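Local coordinates for substrate binding periplasmic protein (Ralstonia solanacearum, PDB 3LOP) that probably captures leucine or related amino acids in the periplasm as the binding component of a transport system, with leucine bound between its two lobes, at residues 75-80 and 100-105; 105-110 and 123-128; 117-122 and 330-335; 292-297 and 320-325. All blocks are in the same frame, centred on the assembly; numbering follows the deposited sequence.

Contact 1 (75-80 and 100-105); sequences VALLTV and LPLVGP
Leu77, Leu100 and Leu102 bury the largest areas where the two chain segments run side by side as parallel strands. Leu77 is gripped through its backbone on both sides of its CA. Its N donates to Pro101 O at 2.8 Å, and its O accepts from Val103 N at 2.8 Å, both bonds nearly straight. Thr79 N then reaches Val103 O over a longer 3.2 Å. Leu77 and Leu102 emerge on the same face of the sheet; both hold CG anti to the backbone N (chi1 170° and 165°), and their side chains meet at a slant, Leu77 CG 3.8 Å from Leu102 CD1. That same methyl of Leu102 also meets Val80 CG2. Leu100 folds back over Ala76 and Leu77: its CD1 lies 3.4 Å from Ala76 N, while CD2 rests 3.7 Å from Leu77 CB. On the other face Leu78 and Val103 lie alongside each other, with Leu78 CD2 3.9 Å from Val103 CB. The strands are the third and fourth across a five-stranded parallel sheet, joined by a helical crossover, as expected of a periplasmic-binding-protein lobe. Strands 6-12 and 118-119 flank them; helix 83-91 covers Val80 and Leu102, and helix 284-303 packs against Ala76 and Leu78.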
loop_
_atom_site.group_PDB
_atom_site.type_symbol
_atom_site.label_atom_id
_atom_site.label_comp_id
_atom_site.label_asym_id
_atom_site.label_seq_id
_atom_site.Cartn_x
_atom_site.Cartn_y
_atom_site.Cartn_z
ATOM N N VAL A 75 -20.080 4.686 -6.142
ATOM C CA VAL A 75 -20.578 4.221 -4.855
ATOM C C VAL A 75 -19.421 4.146 -3.865
ATOM O O VAL A 75 -19.629 4.015 -2.664
ATOM C CB VAL A 75 -21.247 2.830 -4.961
ATOM C CG1 VAL A 75 -22.468 2.920 -5.861
ATOM C CG2 VAL A 75 -20.252 1.800 -5.490
ATOM N N ALA A 76 -18.197 4.240 -4.377
ATOM C CA ALA A 76 -17.018 4.182 -3.525
ATOM C C ALA A 76 -15.752 4.591 -4.269
ATOM O O ALA A 76 -15.731 4.652 -5.502
ATOM C CB ALA A 76 -16.850 2.771 -2.958
ATOM N N LEU A 77 -14.711 4.877 -3.490
ATOM C CA LEU A 77 -13.390 5.272 -3.978
ATOM C C LEU A 77 -12.401 4.183 -3.549
ATOM O O LEU A 77 -12.493 3.665 -2.435
ATOM C CB LEU A 77 -12.989 6.615 -3.353
ATOM C CG LEU A 77 -11.556 7.135 -3.523
ATOM C CD1 LEU A 77 -11.282 7.483 -4.983
ATOM C CD2 LEU A 77 -11.378 8.367 -2.654
ATOM N N LEU A 78 -11.458 3.845 -4.426
ATOM C CA LEU A 78 -10.469 2.803 -4.142
ATOM C C LEU A 78 -9.007 3.232 -4.168
ATOM O O LEU A 78 -8.608 4.092 -4.951
ATOM C CB LEU A 78 -10.601 1.656 -5.150
ATOM C CG LEU A 78 -11.691 0.596 -5.048
ATOM C CD1 LEU A 78 -11.643 -0.284 -6.297
ATOM C CD2 LEU A 78 -11.476 -0.247 -3.797
ATOM N N THR A 79 -8.228 2.589 -3.302
ATOM C CA THR A 79 -6.775 2.735 -3.189
ATOM C C THR A 79 -6.059 4.043 -3.533
ATOM O O THR A 79 -5.228 4.078 -4.445
ATOM C CB THR A 79 -6.088 1.623 -4.008
ATOM O OG1 THR A 79 -6.323 1.848 -5.406
ATOM C CG2 THR A 79 -6.660 0.260 -3.635
ATOM N N VAL A 80 -6.351 5.112 -2.803
ATOM C CA VAL A 80 -5.666 6.374 -3.050
ATOM C C VAL A 80 -4.243 6.227 -2.508
ATOM O O VAL A 80 -4.030 5.634 -1.446
ATOM C CB VAL A 80 -6.382 7.549 -2.343
ATOM C CG1 VAL A 80 -5.543 8.815 -2.434
ATOM C CG2 VAL A 80 -7.739 7.780 -2.990
ATOM N N LEU A 100 -18.708 9.486 0.351
ATOM C CA LEU A 100 -18.050 8.440 -0.417
ATOM C C LEU A 100 -17.039 7.632 0.382
ATOM O O LEU A 100 -16.037 8.166 0.851
ATOM C CB LEU A 100 -17.342 9.071 -1.618
ATOM C CG LEU A 100 -16.806 8.118 -2.685
ATOM C CD1 LEU A 100 -17.968 7.459 -3.403
ATOM C CD2 LEU A 100 -15.941 8.891 -3.672
ATOM N N PRO A 101 -17.287 6.324 0.542
ATOM C CA PRO A 101 -16.339 5.504 1.298
ATOM C C PRO A 101 -15.050 5.277 0.513
ATOM O O PRO A 101 -15.078 5.089 -0.704
ATOM C CB PRO A 101 -17.113 4.210 1.536
ATOM C CG PRO A 101 -18.004 4.122 0.341
ATOM C CD PRO A 101 -18.480 5.548 0.162
ATOM N N LEU A 102 -13.925 5.331 1.216
ATOM C CA LEU A 102 -12.617 5.099 0.614
ATOM C C LEU A 102 -12.177 3.726 1.109
ATOM O O LEU A 102 -11.822 3.561 2.275
ATOM C CB LEU A 102 -11.616 6.174 1.055
ATOM C CG LEU A 102 -10.128 5.897 0.805
ATOM C CD1 LEU A 102 -9.911 5.415 -0.613
ATOM C CD2 LEU A 102 -9.316 7.159 1.074
ATOM N N VAL A 103 -12.215 2.745 0.214
ATOM C CA VAL A 103 -11.850 1.380 0.561
ATOM C C VAL A 103 -10.411 1.068 0.191
ATOM O O VAL A 103 -9.979 1.306 -0.937
ATOM C CB VAL A 103 -12.782 0.366 -0.144
ATOM C CG1 VAL A 103 -12.346 -1.059 0.168
ATOM C CG2 VAL A 103 -14.219 0.586 0.310
ATOM N N GLY A 104 -9.668 0.557 1.165
ATOM C CA GLY A 104 -8.287 0.185 0.928
ATOM C C GLY A 104 -7.304 1.275 0.557
ATOM O O GLY A 104 -6.593 1.135 -0.438
ATOM N N PRO A 105 -7.240 2.377 1.317
ATOM C CA PRO A 105 -6.275 3.420 0.963
ATOM C C PRO A 105 -4.903 2.743 0.900
ATOM O O PRO A 105 -4.580 1.908 1.749
ATOM C CB PRO A 105 -6.402 4.417 2.116
ATOM C CG PRO A 105 -6.907 3.572 3.266
ATOM C CD PRO A 105 -7.913 2.677 2.591
#

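Contact 2 (105-110 and 123-128); sequences PATGAS and ASYQQE. With LEU (leucine), chain B.
Tyr125 lies flat against the backbone of Gly108 and is pinned there at its root, where Tyr125 N donates to Gly108 O at 2.9 Å in an almost straight bond, though tilted from the carbonyl plane. With CG beside its own backbone N (chi1 -72°), the side chain runs back along the 105-110 loop. CB and CG both sit 3.6 Å from Gly108 O. CD2 is 3.5 Å from Ala109 N, while CD1 and CE1 lie against Gly108 CA and N. Gly108 CA sits over the ring face, 3.7 Å from the centroid and 4° off the normal, a CH-pi contact. CE2 approaches Thr107 OG1 obliquely, CZ comes within 3.3 Å of Gly108 N, and OH passes Thr107 CA at 3.6 Å. Ala106, Thr107 and Tyr125 line the leucine pocket, where the ligand's amino N donates to Ala106 O at 2.7 Å; Ala106 and Tyr125 also belong to the magnesium site. Thr107 OG1 closes an ST turn with Ala109 N and is hydrogen-bonded to Thr83 OG1 as well. Ser124 OG caps the helix, accepting from Gln127 N. The loop follows strand 102-103 and lies against the N-terminus of helix 125-138, which the chain reaches only after strand 118-119; helix 83-91 touches Thr107, and helix 152-166 packs against Ala109 and Tyr125.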
loop_
_atom_site.group_PDB
_atom_site.type_symbol
_atom_site.label_atom_id
_atom_site.label_comp_id
_atom_site.label_asym_id
_atom_site.label_seq_id
_atom_site.Cartn_x
_atom_site.Cartn_y
_atom_site.Cartn_z
ATOM N N PRO A 105 -7.240 2.377 1.317
ATOM C CA PRO A 105 -6.275 3.420 0.963
ATOM C C PRO A 105 -4.903 2.743 0.900
ATOM O O PRO A 105 -4.580 1.908 1.749
ATOM C CB PRO A 105 -6.402 4.417 2.116
ATOM C CG PRO A 105 -6.907 3.572 3.266
ATOM C CD PRO A 105 -7.913 2.677 2.591
ATOM N N ALA A 106 -4.111 3.091 -0.108
ATOM C CA ALA A 106 -2.800 2.473 -0.300
ATOM C C ALA A 106 -1.699 2.954 0.642
ATOM O O ALA A 106 -0.527 3.009 0.269
ATOM C CB ALA A 106 -2.363 2.649 -1.751
ATOM N N THR A 107 -2.083 3.288 1.868
ATOM C CA THR A 107 -1.147 3.747 2.886
ATOM C C THR A 107 -1.572 3.149 4.220
ATOM O O THR A 107 -2.764 3.027 4.498
ATOM C CB THR A 107 -1.137 5.293 3.001
ATOM O OG1 THR A 107 -0.685 5.673 4.308
ATOM C CG2 THR A 107 -2.526 5.864 2.757
ATOM N N GLY A 108 -0.596 2.766 5.037
ATOM C CA GLY A 108 -0.904 2.191 6.333
ATOM C C GLY A 108 -0.739 3.181 7.474
ATOM O O GLY A 108 -0.524 2.787 8.619
ATOM N N ALA A 109 -0.842 4.471 7.168
ATOM C CA ALA A 109 -0.696 5.503 8.192
ATOM C C ALA A 109 -1.678 5.293 9.341
ATOM O O ALA A 109 -2.777 4.776 9.147
ATOM C CB ALA A 109 -0.898 6.880 7.576
ATOM N N SER A 110 -1.278 5.715 10.538
ATOM C CA SER A 110 -2.115 5.560 11.723
ATOM C C SER A 110 -3.430 6.326 11.619
ATOM O O SER A 110 -4.422 5.960 12.247
ATOM C CB SER A 110 -1.353 6.015 12.971
ATOM O OG SER A 110 -0.978 7.382 12.885
ATOM N N ALA A 123 -2.634 -4.360 7.271
ATOM C CA ALA A 123 -2.070 -4.086 8.587
ATOM C C ALA A 123 -1.326 -2.760 8.455
ATOM O O ALA A 123 -0.765 -2.461 7.400
ATOM C CB ALA A 123 -1.116 -5.204 8.993
ATOM N N SER A 124 -1.323 -1.981 9.533
ATOM C CA SER A 124 -0.719 -0.647 9.554
ATOM C C SER A 124 0.803 -0.558 9.542
ATOM O O SER A 124 1.505 -1.537 9.785
ATOM C CB SER A 124 -1.219 0.104 10.784
ATOM O OG SER A 124 -0.572 -0.386 11.950
ATOM N N TYR A 125 1.304 0.646 9.272
ATOM C CA TYR A 125 2.742 0.888 9.267
ATOM C C TYR A 125 3.314 0.635 10.655
ATOM O O TYR A 125 4.424 0.118 10.788
ATOM C CB TYR A 125 3.073 2.332 8.873
ATOM C CG TYR A 125 2.858 2.677 7.420
ATOM C CD1 TYR A 125 2.956 1.706 6.425
ATOM C CD2 TYR A 125 2.621 3.995 7.033
ATOM C CE1 TYR A 125 2.825 2.040 5.078
ATOM C CE2 TYR A 125 2.489 4.340 5.695
ATOM C CZ TYR A 125 2.593 3.358 4.723
ATOM O OH TYR A 125 2.458 3.684 3.397
ATOM N N GLN A 126 2.565 1.006 11.690
ATOM C CA GLN A 126 3.044 0.798 13.052
ATOM C C GLN A 126 3.206 -0.692 13.338
ATOM O O GLN A 126 4.152 -1.098 14.006
ATOM C CB GLN A 126 2.090 1.424 14.068
ATOM C CG GLN A 126 2.658 1.475 15.490
ATOM C CD GLN A 126 3.962 2.254 15.572
ATOM O OE1 GLN A 126 4.024 3.426 15.193
ATOM N NE2 GLN A 126 5.012 1.607 16.071
ATOM N N GLN A 127 2.286 -1.508 12.830
ATOM C CA GLN A 127 2.390 -2.947 13.033
ATOM C C GLN A 127 3.636 -3.462 12.319
ATOM O O GLN A 127 4.353 -4.307 12.850
ATOM C CB GLN A 127 1.155 -3.673 12.497
ATOM C CG GLN A 127 -0.126 -3.396 13.263
ATOM C CD GLN A 127 -1.284 -4.233 12.753
ATOM O OE1 GLN A 127 -1.385 -5.426 13.052
ATOM N NE2 GLN A 127 -2.153 -3.618 11.963
ATOM N N GLU A 128 3.884 -2.949 11.114
ATOM C CA GLU A 128 5.052 -3.343 10.329
ATOM C C GLU A 128 6.333 -2.966 11.070
ATOM O O GLU A 128 7.254 -3.776 11.203
ATOM C CB GLU A 128 5.061 -2.634 8.971
ATOM C CG GLU A 128 3.982 -3.057 7.987
ATOM C CD GLU A 128 4.157 -2.371 6.640
ATOM O OE1 GLU A 128 5.271 -2.452 6.081
ATOM O OE2 GLU A 128 3.192 -1.754 6.141
HETATM N N LEU B . 0.773 5.320 -0.288
HETATM C CA LEU B . 2.215 5.533 -0.596
HETATM C C LEU B . 2.756 4.363 -1.392
HETATM O O LEU B . 3.791 4.554 -2.060
HETATM C CB LEU B . 2.990 5.671 0.703
HETATM C CG LEU B . 2.218 6.666 1.561
HETATM C CD1 LEU B . 2.228 6.255 2.965
HETATM C CD2 LEU B . 2.784 8.020 1.396
HETATM O OXT LEU B . 2.139 3.274 -1.330
HETATM O O HOH W 1 0.341 3.058 11.374
#

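Contact 3 (117-122 and 330-335); sequences LVFPIK and VDFTDR
Phe119 and Phe332 both set CG beside their own backbone N (chi1 -64° in Phe119), which swings the two rings into each other, while Arg335 is bent at chi2 and chi3 and curls back over Phe119. The phenylalanines make a T-shaped pair: the edge of Phe119 points at the face of Phe332, with centroids 5.2 Å apart and planes at 72°. Phe119 CB also lies over that face. At the rim of Phe332, CE1 reaches Pro120 O at 3.3 Å, and CZ meets Ile121 CG1 at 3.8 Å. The Arg335 guanidinium stacks flat on Phe119, its centre 4.0 Å from the ring's and the planes only 5° apart. Arg335 NH2 also donates to Val118 O at 2.9 Å; this oxygen lies in the guanidinium plane, whereas the donor sits above the carbonyl plane. A second bond from Arg335 NH1 to Pro116 O holds the group's rotation. The contact joins outermost strand 118-119 of the parallel sheet to the chain following strand 329-331, with Leu316 of helix 309-317 against both phenylalanines. Phe119 offers its edge to an aromatic face and its own face to a cation, consistent with arginine's charge being stabilised jointly by pi electrons and backbone carbonyls at the margin of a buried aromatic cluster.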
loop_
_atom_site.group_PDB
_atom_site.type_symbol
_atom_site.label_atom_id
_atom_site.label_comp_id
_atom_site.label_asym_id
_atom_site.label_seq_id
_atom_site.Cartn_x
_atom_site.Cartn_y
_atom_site.Cartn_z
ATOM N N LEU A 117 -15.458 7.335 6.998
ATOM C CA LEU A 117 -15.556 6.967 5.589
ATOM C C LEU A 117 -14.314 6.292 5.021
ATOM O O LEU A 117 -14.287 5.938 3.841
ATOM C CB LEU A 117 -15.912 8.197 4.748
ATOM C CG LEU A 117 -17.374 8.633 4.878
ATOM C CD1 LEU A 117 -17.610 9.934 4.127
ATOM C CD2 LEU A 117 -18.271 7.530 4.331
ATOM N N VAL A 118 -13.289 6.111 5.848
ATOM C CA VAL A 118 -12.069 5.460 5.382
ATOM C C VAL A 118 -12.002 4.041 5.932
ATOM O O VAL A 118 -12.112 3.823 7.140
ATOM C CB VAL A 118 -10.816 6.251 5.803
ATOM C CG1 VAL A 118 -9.569 5.572 5.269
ATOM C CG2 VAL A 118 -10.902 7.673 5.261
ATOM N N PHE A 119 -11.823 3.079 5.030
ATOM C CA PHE A 119 -11.769 1.668 5.391
ATOM C C PHE A 119 -10.429 1.012 5.069
ATOM O O PHE A 119 -10.271 0.372 4.024
ATOM C CB PHE A 119 -12.893 0.904 4.680
ATOM C CG PHE A 119 -14.275 1.339 5.087
ATOM C CD1 PHE A 119 -14.839 2.506 4.577
ATOM C CD2 PHE A 119 -15.004 0.585 6.001
ATOM C CE1 PHE A 119 -16.112 2.912 4.974
ATOM C CE2 PHE A 119 -16.278 0.981 6.404
ATOM C CZ PHE A 119 -16.833 2.145 5.891
ATOM N N PRO A 120 -9.442 1.166 5.965
ATOM C CA PRO A 120 -8.126 0.566 5.737
ATOM C C PRO A 120 -8.222 -0.952 5.783
ATOM O O PRO A 120 -8.909 -1.514 6.641
ATOM C CB PRO A 120 -7.289 1.130 6.883
ATOM C CG PRO A 120 -8.299 1.294 7.988
ATOM C CD PRO A 120 -9.484 1.883 7.252
ATOM N N ILE A 121 -7.534 -1.614 4.861
ATOM C CA ILE A 121 -7.547 -3.069 4.819
ATOM C C ILE A 121 -6.268 -3.665 5.400
ATOM O O ILE A 121 -6.305 -4.387 6.393
ATOM C CB ILE A 121 -7.723 -3.580 3.371
ATOM C CG1 ILE A 121 -9.121 -3.216 2.859
ATOM C CG2 ILE A 121 -7.498 -5.088 3.312
ATOM C CD1 ILE A 121 -9.365 -3.589 1.401
ATOM N N LYS A 122 -5.133 -3.339 4.796
ATOM C CA LYS A 122 -3.868 -3.903 5.249
ATOM C C LYS A 122 -3.401 -3.476 6.636
ATOM O O LYS A 122 -3.738 -2.391 7.123
ATOM C CB LYS A 122 -2.773 -3.611 4.220
ATOM C CG LYS A 122 -2.360 -2.160 4.103
ATOM C CD LYS A 122 -1.693 -1.921 2.752
ATOM C CE LYS A 122 -1.098 -0.528 2.636
ATOM N NZ LYS A 122 0.262 -0.459 3.244
ATOM N N VAL A 330 -11.281 -9.902 6.115
ATOM C CA VAL A 330 -11.445 -8.494 6.426
ATOM C C VAL A 330 -12.623 -8.300 7.376
ATOM O O VAL A 330 -13.716 -8.820 7.144
ATOM C CB VAL A 330 -11.688 -7.682 5.139
ATOM C CG1 VAL A 330 -11.826 -6.209 5.467
ATOM C CG2 VAL A 330 -10.543 -7.912 4.161
ATOM N N ASP A 331 -12.385 -7.564 8.455
ATOM C CA ASP A 331 -13.415 -7.276 9.445
ATOM C C ASP A 331 -13.455 -5.768 9.677
ATOM O O ASP A 331 -12.551 -5.207 10.301
ATOM C CB ASP A 331 -13.099 -8.011 10.756
ATOM C CG ASP A 331 -14.023 -7.612 11.892
ATOM O OD1 ASP A 331 -15.079 -7.008 11.617
ATOM O OD2 ASP A 331 -13.694 -7.912 13.063
ATOM N N PHE A 332 -14.497 -5.116 9.165
ATOM C CA PHE A 332 -14.639 -3.671 9.324
ATOM C C PHE A 332 -15.574 -3.285 10.465
ATOM O O PHE A 332 -15.874 -2.105 10.639
ATOM C CB PHE A 332 -15.169 -3.022 8.037
ATOM C CG PHE A 332 -14.196 -3.024 6.888
ATOM C CD1 PHE A 332 -12.860 -2.671 7.075
ATOM C CD2 PHE A 332 -14.636 -3.314 5.602
ATOM C CE1 PHE A 332 -11.980 -2.602 5.990
ATOM C CE2 PHE A 332 -13.765 -3.247 4.510
ATOM C CZ PHE A 332 -12.435 -2.890 4.707
ATOM N N THR A 333 -16.041 -4.260 11.240
ATOM C CA THR A 333 -16.957 -3.947 12.337
ATOM C C THR A 333 -16.292 -3.130 13.445
ATOM O O THR A 333 -16.964 -2.387 14.162
ATOM C CB THR A 333 -17.593 -5.224 12.939
ATOM O OG1 THR A 333 -16.578 -6.068 13.489
ATOM C CG2 THR A 333 -18.359 -5.981 11.865
ATOM N N ASP A 334 -14.977 -3.273 13.583
ATOM C CA ASP A 334 -14.211 -2.518 14.573
ATOM C C ASP A 334 -13.460 -1.452 13.780
ATOM O O ASP A 334 -12.438 -1.742 13.159
ATOM C CB ASP A 334 -13.211 -3.427 15.292
ATOM C CG ASP A 334 -12.390 -2.682 16.331
ATOM O OD1 ASP A 334 -12.537 -1.443 16.433
ATOM O OD2 ASP A 334 -11.597 -3.333 17.045
ATOM N N ARG A 335 -13.966 -0.223 13.806
ATOM C CA ARG A 335 -13.362 0.866 13.046
ATOM C C ARG A 335 -12.034 1.396 13.590
ATOM O O ARG A 335 -11.392 2.229 12.949
ATOM C CB ARG A 335 -14.357 2.028 12.916
ATOM C CG ARG A 335 -15.721 1.663 12.323
ATOM C CD ARG A 335 -15.603 0.942 10.980
ATOM N NE ARG A 335 -14.890 1.718 9.966
ATOM C CZ ARG A 335 -15.383 2.784 9.340
ATOM N NH1 ARG A 335 -16.606 3.217 9.616
ATOM N NH2 ARG A 335 -14.650 3.419 8.435
#

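Contact 4 (292-297 and 320-325); sequences AAKVLA and RDYDVG
Lys294 and Val324 lie antiparallel alongside one another, so the long lysine chain runs along the valine before its ammonium reaches the valine's carbonyl. With CG anti to the backbone N (chi1 -171°) and the rest of the chain fully extended, Lys294 passes its CD only 3.4 Å from Val324 CG1, a tight carbon pair, and places NZ 2.9 Å from Val324 O. That hydrogen bond arrives tilted from the carbonyl plane. NZ has further partners: it forms a salt bridge with Glu267 and donates to a water at 3.1 Å, which in turn donates to Asp323 O. The ammonium thus ties the carbonyls of Asp323 and Val324 to the helix, one through solvent and one directly, with its charge probably balanced by the glutamate.

Tyr322 comes in across the lysine chain. Its OH lies 3.5 Å from Lys294 CE and 3.7 Å from Lys294 CG, so the phenol end rests against the aliphatic part of the chain. Val295, one residue farther along the helix, crosses Val324 almost perpendicularly, their CG2 methyls 3.7 Å apart, and adds an apolar contact on the buried side. On the hairpin side, Asp323 OD1, which also accepts from Gly327 N, takes the N-H of Gly325 in an Asx turn at 323-325.

Helix 284-303 thereby packs one flank against the two-stranded antiparallel hairpin of 322-323 and 329-331, Val295 also touching Val330. Elsewhere around the helix, Ala293 and Lys294 meet Tyr32 of helix 19-38, while Leu296 rests on strand 74-78.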
loop_
_atom_site.group_PDB
_atom_site.type_symbol
_atom_site.label_atom_id
_atom_site.label_comp_id
_atom_site.label_asym_id
_atom_site.label_seq_id
_atom_site.Cartn_x
_atom_site.Cartn_y
_atom_site.Cartn_z
ATOM N N ALA A 292 -8.408 -5.029 -2.772
ATOM C CA ALA A 292 -9.278 -3.921 -2.399
ATOM C C ALA A 292 -10.549 -3.957 -3.240
ATOM O O ALA A 292 -11.656 -3.786 -2.722
ATOM C CB ALA A 292 -8.556 -2.597 -2.590
ATOM N N ALA A 293 -10.385 -4.192 -4.538
ATOM C CA ALA A 293 -11.527 -4.253 -5.440
ATOM C C ALA A 293 -12.475 -5.388 -5.063
ATOM O O ALA A 293 -13.691 -5.220 -5.101
ATOM C CB ALA A 293 -11.052 -4.422 -6.880
ATOM N N LYS A 294 -11.919 -6.539 -4.689
ATOM C CA LYS A 294 -12.749 -7.680 -4.319
ATOM C C LYS A 294 -13.523 -7.406 -3.030
ATOM O O LYS A 294 -14.686 -7.782 -2.908
ATOM C CB LYS A 294 -11.896 -8.945 -4.168
ATOM C CG LYS A 294 -12.735 -10.201 -3.987
ATOM C CD LYS A 294 -11.906 -11.466 -4.116
ATOM C CE LYS A 294 -12.797 -12.697 -4.026
ATOM N NZ LYS A 294 -12.009 -13.953 -4.169
ATOM N N VAL A 295 -12.876 -6.755 -2.066
ATOM C CA VAL A 295 -13.539 -6.423 -0.809
ATOM C C VAL A 295 -14.704 -5.473 -1.091
ATOM O O VAL A 295 -15.803 -5.641 -0.560
ATOM C CB VAL A 295 -12.556 -5.753 0.177
ATOM C CG1 VAL A 295 -13.316 -5.134 1.343
ATOM C CG2 VAL A 295 -11.568 -6.785 0.695
ATOM N N LEU A 296 -14.459 -4.471 -1.932
ATOM C CA LEU A 296 -15.502 -3.518 -2.284
ATOM C C LEU A 296 -16.630 -4.223 -3.033
ATOM O O LEU A 296 -17.804 -3.957 -2.790
ATOM C CB LEU A 296 -14.922 -2.391 -3.147
ATOM C CG LEU A 296 -15.918 -1.371 -3.708
ATOM C CD1 LEU A 296 -16.729 -0.730 -2.581
ATOM C CD2 LEU A 296 -15.151 -0.309 -4.485
ATOM N N ALA A 297 -16.272 -5.128 -3.939
ATOM C CA ALA A 297 -17.270 -5.858 -4.711
ATOM C C ALA A 297 -18.217 -6.650 -3.811
ATOM O O ALA A 297 -19.415 -6.711 -4.075
ATOM C CB ALA A 297 -16.585 -6.793 -5.706
ATOM N N ARG A 320 -17.789 -8.898 8.334
ATOM C CA ARG A 320 -17.177 -9.536 9.500
ATOM C C ARG A 320 -16.432 -10.793 9.076
ATOM O O ARG A 320 -17.027 -11.859 8.916
ATOM C CB ARG A 320 -18.256 -9.893 10.533
ATOM C CG ARG A 320 -17.725 -10.434 11.871
ATOM C CD ARG A 320 -16.803 -9.431 12.538
ATOM N NE ARG A 320 -16.746 -9.558 13.996
ATOM C CZ ARG A 320 -16.137 -10.535 14.662
ATOM N NH1 ARG A 320 -15.514 -11.510 14.015
ATOM N NH2 ARG A 320 -16.133 -10.522 15.987
ATOM N N ASP A 321 -15.127 -10.650 8.886
ATOM C CA ASP A 321 -14.259 -11.747 8.479
ATOM C C ASP A 321 -14.560 -12.288 7.085
ATOM O O ASP A 321 -14.548 -13.502 6.860
ATOM C CB ASP A 321 -14.319 -12.886 9.501
ATOM C CG ASP A 321 -14.039 -12.415 10.913
ATOM O OD1 ASP A 321 -13.012 -11.736 11.127
ATOM O OD2 ASP A 321 -14.848 -12.727 11.811
ATOM N N TYR A 322 -14.833 -11.389 6.145
ATOM C CA TYR A 322 -15.084 -11.811 4.775
ATOM C C TYR A 322 -13.750 -12.327 4.233
ATOM O O TYR A 322 -12.738 -11.626 4.288
ATOM C CB TYR A 322 -15.581 -10.632 3.933
ATOM C CG TYR A 322 -15.513 -10.893 2.450
ATOM C CD1 TYR A 322 -16.212 -11.955 1.874
ATOM C CD2 TYR A 322 -14.712 -10.106 1.628
ATOM C CE1 TYR A 322 -16.106 -12.226 0.512
ATOM C CE2 TYR A 322 -14.599 -10.367 0.270
ATOM C CZ TYR A 322 -15.295 -11.428 -0.282
ATOM O OH TYR A 322 -15.165 -11.688 -1.628
ATOM N N ASP A 323 -13.760 -13.551 3.711
ATOM C CA ASP A 323 -12.559 -14.200 3.181
ATOM C C ASP A 323 -12.362 -13.904 1.694
ATOM O O ASP A 323 -13.147 -14.350 0.859
ATOM C CB ASP A 323 -12.680 -15.717 3.380
ATOM C CG ASP A 323 -11.347 -16.441 3.278
ATOM O OD1 ASP A 323 -10.426 -15.940 2.602
ATOM O OD2 ASP A 323 -11.228 -17.534 3.873
ATOM N N VAL A 324 -11.309 -13.158 1.372
ATOM C CA VAL A 324 -10.999 -12.816 -0.011
ATOM C C VAL A 324 -10.340 -14.029 -0.671
ATOM O O VAL A 324 -10.242 -14.119 -1.900
ATOM C CB VAL A 324 -10.040 -11.604 -0.065
ATOM C CG1 VAL A 324 -9.687 -11.272 -1.497
ATOM C CG2 VAL A 324 -10.689 -10.404 0.611
ATOM N N GLY A 325 -9.904 -14.964 0.166
ATOM C CA GLY A 325 -9.263 -16.172 -0.315
ATOM C C GLY A 325 -8.085 -16.569 0.554
ATOM O O GLY A 325 -7.330 -15.716 1.023
HETATM O O HOH W 2 -13.330 -15.259 -1.728
HETATM O O HOH W 3 -16.111 -9.957 -4.479
#

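Contact 1 is wholly buried in the interior of the five-stranded sheet, held by backbone bonds and aliphatic side chains, whereas contact 4 is only partly buried and relies on a lysine, a carbonyl and water. The helix of contact 4, 284-303, also packs on contact 1 through Leu296, and Val295 of contact 4 touches Val330 and Phe332 of contact 3. Contact 3, buried but with Arg335 partly exposed at its margin, continues contact 1's sheet through strand 118-119 and shares the small hairpin with contact 4; its chemistry is aromatic and cationic. Contact 2, also buried, takes up the chain at Pro105, where contact 1 ends, and brings three residues to the leucine pocket.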